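Local coordinates for beta-glucosidase (Saccharopolyspora erythraea D, PDB 5M6G), which probably hydrolyses terminal, non-reducing beta-D-glucosyl residues, releasing beta-D-glucose, as a member of glycosyl hydrolase family 3, at residues V433-Q444 / S455-L466; V532-P543 / W553-L561. All coordinates share one frame; numbering follows the deposited sequence. Where two conformers were deposited one is given.

Overall arrangement
Both contacts lie in the C-terminal part of the chain, matched by the glycosyl hydrolase family 3 C-terminal domain, and both reach its mixed six-stranded sheet. Going from the N terminus, strand 431-434 leads into 433-444, and the chain returns ten residues later as 455-466, which closes interaction 1 and starts helix 465-472. Only afterwards does the chain pass through strand 493-499 and helix 518-528 to interaction 2, where segments 532-543 and 553-561, nine residues apart, bring strands 534-539 and 555-560 together. The two loops are thus in series, neither nested nor crossed. Their centres are about 15 Å apart, and they meet at Val539, which packs against Gln444 and Ile465.

Interaction 1 of 2, residues V433-Q444 / S455-L466; sequences VAGKNADDIGNQ and SSGDITEGTTIL. With MG (magnesium ion), chain G.
Asp440 takes the Gly457 N-H on OD1, 2.8 Å from N and almost straight at 174°. On the other face of the carboxylate the same OD1 accepts from Asn443 N, making Asp440 the N-cap of helix 441-445. With an alanine in place of Asp440, the helix is likely to lose its cap and the Gly457 N-H its acceptor. Gly457 O in turn accepts from Gly442 N. Ser456 OG donates to Asn443 OD1 in the carbonyl plane, on a lone pair (2.5 Å). Next to the cap, Ile441 has CG1 anti to the carbonyl carbon (chi1 -65°), which carries CD1 to the Gly462-Thr463 peptide, while CG2 lies against Thr460 O. The contact joins the end of strand 431-434, in the mixed sheet of the family 3 C-terminal domain, and helix 441-445 to the start of helix 465-472. In the loop between these helices, Gly462 O binds a magnesium ion otherwise coordinated by five waters. Thr464, N-cap of helix 465-472, donates through OG1 to the anti lone pair of Asp439 OD1, 2.7 Å away. Gln444 NE2 bonds to Thr463 O (2.9 Å) and also to Gly563 O. Leu466 N donates to Ala438 O, while Leu466 CD1 rests on Val433 CB at 3.8 Å.

Interaction 2 of 2, residues V532-P543 / W553-L561; sequences VPVVVVTVSGRP and WNALLASWL
Strands 534-539 and 555-560 run side by side as a parallel pair in the mixed sheet of the family 3 C-terminal domain, their axes 4.7 Å apart at the closest approach. Strand 493-499 flanks the first of them and the antiparallel strand 414-418 the second. In the middle, hydrogen bonds alternate in the parallel manner: Val536 N donates to Ala555 O, Leu557 N to Val536 O, Thr538 N to Leu557 O, and Ser559 N to Thr538 O.

Asn554 secures the entry to the pair. Its OD1 accepts from Val534 N at 2.9 Å, with the donor standing above the carbonyl plane, and its ND2 turns to Asp419. Just before it, Trp553 lies across Val536. With chi1 at 172°, Val536 CG1 is anti to the backbone N and sits by the six-membered ring of Trp553. Val536 CG2 comes over the ring face in a CH-pi contact, 3.7 Å from the centroid of the five-membered ring. Ile524 of helix 518-528 packs against both residues, so this is where the helix covers the sheet. Thr538 CG2 meets Leu556 CD1 on the same side.

At the far end the regular pairing gives way. Trp560 has a positive phi of 62°, and its O accepts from Ser540 N at 2.9 Å. Leu561 CD2 packs on Val539 CG1, 4.0 Å away. The Trp560 ring turns its edge to the Arg542-Pro543 peptide, with CZ3 4.0 Å from Arg542 C; beyond it the Arg542 guanidinium forms a salt bridge with Glu500 and bonds to Gly508 O. A water over one face of the Trp560 ring accepts from Trp560 N at 3.0 Å and donates to Ser540 OG, which in turn donates to Arg542 O at 2.8 Å.

Interaction 1 of 2, residues V433-Q444 / S455-L466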
# COMPACT_ATOMS: atom_id res chain seq x y z
N VAL A 433 -24.49 -16.33 11.51
CA VAL A 433 -23.58 -15.35 10.92
C VAL A 433 -24.35 -14.52 9.90
O VAL A 433 -25.15 -15.06 9.12
CB VAL A 433 -22.34 -16.02 10.29
CG1 VAL A 433 -21.38 -14.96 9.70
CG2 VAL A 433 -21.62 -16.86 11.34
N ALA A 434 -24.11 -13.21 9.92
CA ALA A 434 -24.74 -12.28 9.00
C ALA A 434 -23.75 -11.17 8.66
O ALA A 434 -22.67 -11.09 9.24
CB ALA A 434 -26.02 -11.67 9.60
N GLY A 435 -24.14 -10.32 7.73
CA GLY A 435 -23.34 -9.16 7.37
C GLY A 435 -22.79 -9.25 5.95
O GLY A 435 -22.40 -10.32 5.48
N LYS A 436 -22.75 -8.10 5.27
CA LYS A 436 -22.25 -8.09 3.89
C LYS A 436 -20.75 -8.35 3.80
O LYS A 436 -20.24 -8.60 2.70
CB LYS A 436 -22.58 -6.75 3.21
CG LYS A 436 -21.79 -5.56 3.73
CD LYS A 436 -21.99 -4.33 2.81
CE LYS A 436 -21.26 -3.10 3.33
NZ LYS A 436 -21.89 -2.47 4.54
N ASN A 437 -20.03 -8.30 4.92
CA ASN A 437 -18.60 -8.57 4.92
C ASN A 437 -18.26 -9.93 5.52
O ASN A 437 -17.09 -10.22 5.75
CB ASN A 437 -17.85 -7.45 5.66
CG ASN A 437 -17.80 -6.18 4.83
OD1 ASN A 437 -18.10 -6.22 3.65
ND2 ASN A 437 -17.42 -5.05 5.45
N ALA A 438 -19.26 -10.79 5.75
CA ALA A 438 -19.03 -12.08 6.40
C ALA A 438 -18.44 -13.13 5.46
O ALA A 438 -17.71 -14.02 5.91
CB ALA A 438 -20.33 -12.63 6.99
N ASP A 439 -18.77 -13.06 4.17
CA ASP A 439 -18.49 -14.14 3.23
C ASP A 439 -18.06 -13.55 1.90
O ASP A 439 -18.63 -13.83 0.84
CB ASP A 439 -19.72 -15.04 3.05
CG ASP A 439 -19.41 -16.32 2.28
OD1 ASP A 439 -18.28 -16.84 2.41
OD2 ASP A 439 -20.30 -16.83 1.57
N ASP A 440 -17.02 -12.72 1.91
CA ASP A 440 -16.68 -11.97 0.70
C ASP A 440 -15.18 -11.69 0.71
O ASP A 440 -14.72 -10.81 1.45
CB ASP A 440 -17.50 -10.69 0.61
CG ASP A 440 -17.50 -10.10 -0.79
OD1 ASP A 440 -16.44 -9.62 -1.24
OD2 ASP A 440 -18.57 -10.10 -1.43
N ILE A 441 -14.44 -12.44 -0.11
CA ILE A 441 -12.99 -12.26 -0.21
C ILE A 441 -12.66 -10.83 -0.57
O ILE A 441 -11.76 -10.21 0.01
CB ILE A 441 -12.42 -13.25 -1.24
CG1 ILE A 441 -12.59 -14.69 -0.76
CG2 ILE A 441 -10.97 -12.92 -1.54
CD1 ILE A 441 -11.72 -15.04 0.43
N GLY A 442 -13.37 -10.28 -1.56
CA GLY A 442 -13.03 -8.94 -2.03
C GLY A 442 -13.32 -7.87 -0.99
O GLY A 442 -12.52 -6.94 -0.81
N ASN A 443 -14.45 -7.97 -0.30
CA ASN A 443 -14.74 -6.98 0.75
C ASN A 443 -13.73 -7.08 1.89
O ASN A 443 -13.30 -6.05 2.42
CB ASN A 443 -16.16 -7.16 1.29
CG ASN A 443 -17.24 -6.77 0.29
OD1 ASN A 443 -16.96 -6.15 -0.74
ND2 ASN A 443 -18.49 -7.13 0.60
N GLN A 444 -13.34 -8.29 2.27
CA GLN A 444 -12.38 -8.42 3.36
C GLN A 444 -10.98 -8.01 2.93
O GLN A 444 -10.14 -7.75 3.78
CB GLN A 444 -12.39 -9.85 3.92
CG GLN A 444 -11.61 -10.88 3.09
CD GLN A 444 -11.80 -12.30 3.60
OE1 GLN A 444 -12.90 -12.68 4.04
NE2 GLN A 444 -10.74 -13.11 3.54
N SER A 455 -12.96 -4.84 -5.29
CA SER A 455 -14.35 -5.14 -5.65
C SER A 455 -14.87 -6.23 -4.73
O SER A 455 -14.10 -6.92 -4.07
CB SER A 455 -14.48 -5.57 -7.11
OG SER A 455 -13.78 -6.77 -7.33
N SER A 456 -16.19 -6.39 -4.73
CA SER A 456 -16.84 -7.44 -3.96
C SER A 456 -16.84 -8.76 -4.71
O SER A 456 -16.85 -8.80 -5.94
CB SER A 456 -18.27 -7.03 -3.62
OG SER A 456 -18.29 -5.82 -2.87
N GLY A 457 -16.84 -9.85 -3.96
CA GLY A 457 -16.95 -11.18 -4.54
C GLY A 457 -15.69 -11.99 -4.35
O GLY A 457 -14.73 -11.59 -3.69
N ASP A 458 -15.69 -13.17 -4.98
CA ASP A 458 -14.60 -14.14 -4.86
C ASP A 458 -13.53 -13.82 -5.89
O ASP A 458 -13.35 -14.51 -6.89
CB ASP A 458 -15.14 -15.56 -5.01
CG ASP A 458 -14.23 -16.58 -4.39
OD1 ASP A 458 -13.09 -16.22 -4.05
OD2 ASP A 458 -14.65 -17.75 -4.23
N ILE A 459 -12.78 -12.75 -5.62
CA ILE A 459 -11.89 -12.19 -6.64
C ILE A 459 -10.49 -12.80 -6.64
O ILE A 459 -9.74 -12.58 -7.60
CB ILE A 459 -11.77 -10.67 -6.48
CG1 ILE A 459 -11.15 -10.31 -5.12
CG2 ILE A 459 -13.14 -10.03 -6.62
CD1 ILE A 459 -10.92 -8.76 -4.96
N THR A 460 -10.12 -13.55 -5.61
CA THR A 460 -8.83 -14.24 -5.62
C THR A 460 -8.89 -15.35 -4.58
O THR A 460 -9.87 -15.49 -3.84
CB THR A 460 -7.66 -13.28 -5.35
OG1 THR A 460 -6.41 -13.95 -5.59
CG2 THR A 460 -7.69 -12.77 -3.90
N GLU A 461 -7.82 -16.14 -4.53
CA GLU A 461 -7.82 -17.32 -3.67
C GLU A 461 -7.66 -16.92 -2.21
O GLU A 461 -6.81 -16.09 -1.86
CB GLU A 461 -6.72 -18.29 -4.09
CG GLU A 461 -6.91 -18.80 -5.51
CD GLU A 461 -5.77 -19.69 -6.00
OE1 GLU A 461 -4.63 -19.53 -5.51
OE2 GLU A 461 -6.02 -20.53 -6.89
N GLY A 462 -8.51 -17.49 -1.36
CA GLY A 462 -8.44 -17.20 0.05
C GLY A 462 -9.60 -17.86 0.77
O GLY A 462 -10.30 -18.71 0.21
N THR A 463 -9.76 -17.47 2.02
CA THR A 463 -10.77 -18.02 2.90
C THR A 463 -11.57 -16.87 3.49
O THR A 463 -10.99 -15.93 4.04
CB THR A 463 -10.12 -18.83 4.03
OG1 THR A 463 -9.36 -19.92 3.48
CG2 THR A 463 -11.19 -19.35 5.00
N THR A 464 -12.90 -16.94 3.38
CA THR A 464 -13.73 -15.87 3.92
C THR A 464 -13.86 -16.01 5.44
O THR A 464 -13.51 -17.03 6.04
CB THR A 464 -15.13 -15.84 3.28
OG1 THR A 464 -15.93 -16.95 3.74
CG2 THR A 464 -15.02 -15.90 1.76
N ILE A 465 -14.34 -14.94 6.07
CA ILE A 465 -14.52 -14.95 7.51
C ILE A 465 -15.54 -16.01 7.91
O ILE A 465 -15.36 -16.73 8.90
CB ILE A 465 -14.91 -13.54 8.00
CG1 ILE A 465 -13.73 -12.57 7.75
CG2 ILE A 465 -15.32 -13.57 9.46
CD1 ILE A 465 -14.04 -11.10 7.99
N LEU A 466 -16.62 -16.13 7.14
CA LEU A 466 -17.64 -17.16 7.39
C LEU A 466 -17.06 -18.56 7.26
O LEU A 466 -17.41 -19.47 8.03
CB LEU A 466 -18.81 -16.98 6.42
CG LEU A 466 -19.83 -18.13 6.41
CD1 LEU A 466 -20.59 -18.19 7.76
CD2 LEU A 466 -20.80 -18.00 5.24
MG MG G . -11.68 -19.13 -1.40
O HOH W 1 -11.42 -5.96 -3.21
O HOH W 2 -13.10 -19.55 -2.95
O HOH W 3 -9.93 -19.82 -2.58
O HOH W 4 -11.47 -17.17 -2.64
O HOH W 5 -11.79 -21.00 -0.48
O HOH W 6 -13.22 -18.33 -0.34

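Interaction 2 of 2, residues V532-P543 / W553-L561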
# COMPACT_ATOMS: atom_id res chain seq x y z
N VAL A 532 -30.51 -12.98 21.20
CA VAL A 532 -29.28 -13.77 21.22
C VAL A 532 -28.11 -12.81 21.39
O VAL A 532 -28.19 -11.66 20.93
CB VAL A 532 -29.22 -14.58 19.92
CG1 VAL A 532 -27.81 -14.91 19.50
CG2 VAL A 532 -30.12 -15.81 20.01
N PRO A 533 -27.02 -13.20 22.06
CA PRO A 533 -25.85 -12.31 22.16
C PRO A 533 -25.27 -12.03 20.78
O PRO A 533 -25.13 -12.93 19.95
CB PRO A 533 -24.86 -13.10 23.02
CG PRO A 533 -25.70 -14.14 23.73
CD PRO A 533 -26.85 -14.45 22.83
N VAL A 534 -24.91 -10.76 20.54
CA VAL A 534 -24.51 -10.29 19.22
C VAL A 534 -23.06 -9.79 19.28
O VAL A 534 -22.72 -8.90 20.07
CB VAL A 534 -25.44 -9.18 18.70
CG1 VAL A 534 -24.97 -8.70 17.33
CG2 VAL A 534 -26.87 -9.71 18.60
N VAL A 535 -22.23 -10.38 18.42
CA VAL A 535 -20.84 -10.00 18.21
C VAL A 535 -20.80 -9.20 16.91
O VAL A 535 -21.15 -9.72 15.85
CB VAL A 535 -19.94 -11.23 18.11
CG1 VAL A 535 -18.49 -10.83 17.79
CG2 VAL A 535 -20.02 -12.08 19.38
N VAL A 536 -20.35 -7.96 16.98
CA VAL A 536 -20.22 -7.14 15.78
C VAL A 536 -18.75 -7.10 15.38
O VAL A 536 -17.86 -6.89 16.22
CB VAL A 536 -20.80 -5.74 15.99
CG1 VAL A 536 -20.49 -4.85 14.80
CG2 VAL A 536 -22.32 -5.84 16.21
N VAL A 537 -18.49 -7.33 14.10
CA VAL A 537 -17.14 -7.35 13.55
C VAL A 537 -17.09 -6.31 12.45
O VAL A 537 -17.84 -6.39 11.48
CB VAL A 537 -16.78 -8.74 13.02
CG1 VAL A 537 -15.34 -8.75 12.50
CG2 VAL A 537 -16.97 -9.79 14.10
N THR A 538 -16.23 -5.30 12.61
CA THR A 538 -16.11 -4.26 11.60
C THR A 538 -14.99 -4.65 10.63
O THR A 538 -13.84 -4.85 11.05
CB THR A 538 -15.85 -2.87 12.19
OG1 THR A 538 -14.67 -2.88 13.01
CG2 THR A 538 -17.06 -2.39 13.01
N VAL A 539 -15.35 -4.81 9.37
CA VAL A 539 -14.38 -4.92 8.28
C VAL A 539 -14.37 -3.56 7.61
O VAL A 539 -15.33 -3.18 6.93
CB VAL A 539 -14.75 -6.04 7.30
CG1 VAL A 539 -13.85 -5.99 6.03
CG2 VAL A 539 -14.59 -7.38 7.97
N SER A 540 -13.30 -2.79 7.83
CA SER A 540 -13.29 -1.40 7.40
C SER A 540 -11.85 -0.93 7.28
O SER A 540 -10.94 -1.51 7.86
CB SER A 540 -14.03 -0.51 8.40
OG SER A 540 -13.35 -0.48 9.65
N GLY A 541 -11.66 0.17 6.55
CA GLY A 541 -10.34 0.75 6.44
C GLY A 541 -9.99 1.79 7.48
O GLY A 541 -8.93 2.41 7.40
N ARG A 542 -10.83 1.98 8.49
CA ARG A 542 -10.69 3.11 9.40
C ARG A 542 -11.71 2.95 10.51
O ARG A 542 -12.65 2.15 10.37
CB ARG A 542 -10.93 4.41 8.65
CG ARG A 542 -12.24 4.38 7.87
CD ARG A 542 -12.41 5.59 6.99
NE ARG A 542 -13.05 5.22 5.73
CZ ARG A 542 -13.12 5.99 4.65
NH1 ARG A 542 -12.59 7.22 4.66
NH2 ARG A 542 -13.70 5.52 3.56
N PRO A 543 -11.60 3.69 11.61
CA PRO A 543 -12.72 3.76 12.56
C PRO A 543 -13.99 4.19 11.83
O PRO A 543 -13.94 4.95 10.86
CB PRO A 543 -12.26 4.82 13.57
CG PRO A 543 -10.75 4.78 13.49
CD PRO A 543 -10.45 4.52 12.03
N TRP A 553 -24.21 -3.71 21.62
CA TRP A 553 -23.47 -4.83 21.08
C TRP A 553 -22.77 -5.59 22.20
O TRP A 553 -22.02 -4.99 22.98
CB TRP A 553 -22.44 -4.36 20.05
CG TRP A 553 -23.04 -3.54 18.94
CD1 TRP A 553 -24.36 -3.45 18.61
CD2 TRP A 553 -22.33 -2.70 18.02
NE1 TRP A 553 -24.52 -2.60 17.54
CE2 TRP A 553 -23.29 -2.13 17.15
CE3 TRP A 553 -20.98 -2.37 17.83
CZ2 TRP A 553 -22.94 -1.26 16.12
CZ3 TRP A 553 -20.64 -1.49 16.81
CH2 TRP A 553 -21.62 -0.95 15.97
N ASN A 554 -23.00 -6.90 22.28
CA ASN A 554 -22.36 -7.67 23.34
C ASN A 554 -20.85 -7.72 23.17
O ASN A 554 -20.12 -7.78 24.16
CB ASN A 554 -22.95 -9.07 23.39
CG ASN A 554 -24.43 -9.05 23.68
OD1 ASN A 554 -25.25 -8.92 22.77
ND2 ASN A 554 -24.78 -9.11 24.96
N ALA A 555 -20.37 -7.71 21.93
CA ALA A 555 -18.95 -7.60 21.69
C ALA A 555 -18.74 -6.82 20.41
O ALA A 555 -19.60 -6.80 19.53
CB ALA A 555 -18.25 -8.96 21.58
N LEU A 556 -17.59 -6.15 20.33
CA LEU A 556 -17.17 -5.42 19.14
C LEU A 556 -15.72 -5.78 18.87
O LEU A 556 -14.86 -5.60 19.74
CB LEU A 556 -17.32 -3.91 19.33
CG LEU A 556 -16.66 -3.12 18.20
CD1 LEU A 556 -17.35 -3.44 16.87
CD2 LEU A 556 -16.70 -1.64 18.50
N LEU A 557 -15.45 -6.30 17.67
CA LEU A 557 -14.11 -6.66 17.24
C LEU A 557 -13.83 -5.91 15.95
O LEU A 557 -14.61 -6.00 15.00
CB LEU A 557 -13.99 -8.17 17.02
CG LEU A 557 -12.62 -8.71 16.56
CD1 LEU A 557 -11.65 -8.78 17.74
CD2 LEU A 557 -12.79 -10.06 15.88
N ALA A 558 -12.74 -5.14 15.93
CA ALA A 558 -12.33 -4.41 14.73
C ALA A 558 -11.35 -5.28 13.95
O ALA A 558 -10.29 -5.65 14.47
CB ALA A 558 -11.68 -3.07 15.10
N SER A 559 -11.71 -5.61 12.71
CA SER A 559 -10.91 -6.52 11.90
C SER A 559 -10.13 -5.83 10.80
O SER A 559 -9.26 -6.47 10.19
CB SER A 559 -11.79 -7.61 11.28
OG SER A 559 -12.30 -8.47 12.29
N TRP A 560 -10.42 -4.56 10.52
CA TRP A 560 -9.73 -3.76 9.49
C TRP A 560 -9.97 -4.43 8.12
O TRP A 560 -11.12 -4.77 7.82
CB TRP A 560 -8.27 -3.55 9.86
CG TRP A 560 -8.10 -3.17 11.29
CD1 TRP A 560 -7.51 -3.92 12.27
CD2 TRP A 560 -8.57 -1.97 11.92
NE1 TRP A 560 -7.58 -3.25 13.47
CE2 TRP A 560 -8.21 -2.05 13.28
CE3 TRP A 560 -9.23 -0.83 11.46
CZ2 TRP A 560 -8.49 -1.02 14.20
CZ3 TRP A 560 -9.52 0.19 12.37
CH2 TRP A 560 -9.15 0.08 13.72
N LEU A 561 -8.95 -4.59 7.28
CA LEU A 561 -9.08 -5.22 5.97
C LEU A 561 -8.09 -6.37 5.93
O LEU A 561 -6.94 -6.21 5.47
CB LEU A 561 -8.81 -4.23 4.83
CG LEU A 561 -9.71 -3.00 4.87
CD1 LEU A 561 -9.19 -1.90 3.93
CD2 LEU A 561 -11.15 -3.38 4.55
O HOH W 7 -12.19 -2.29 11.48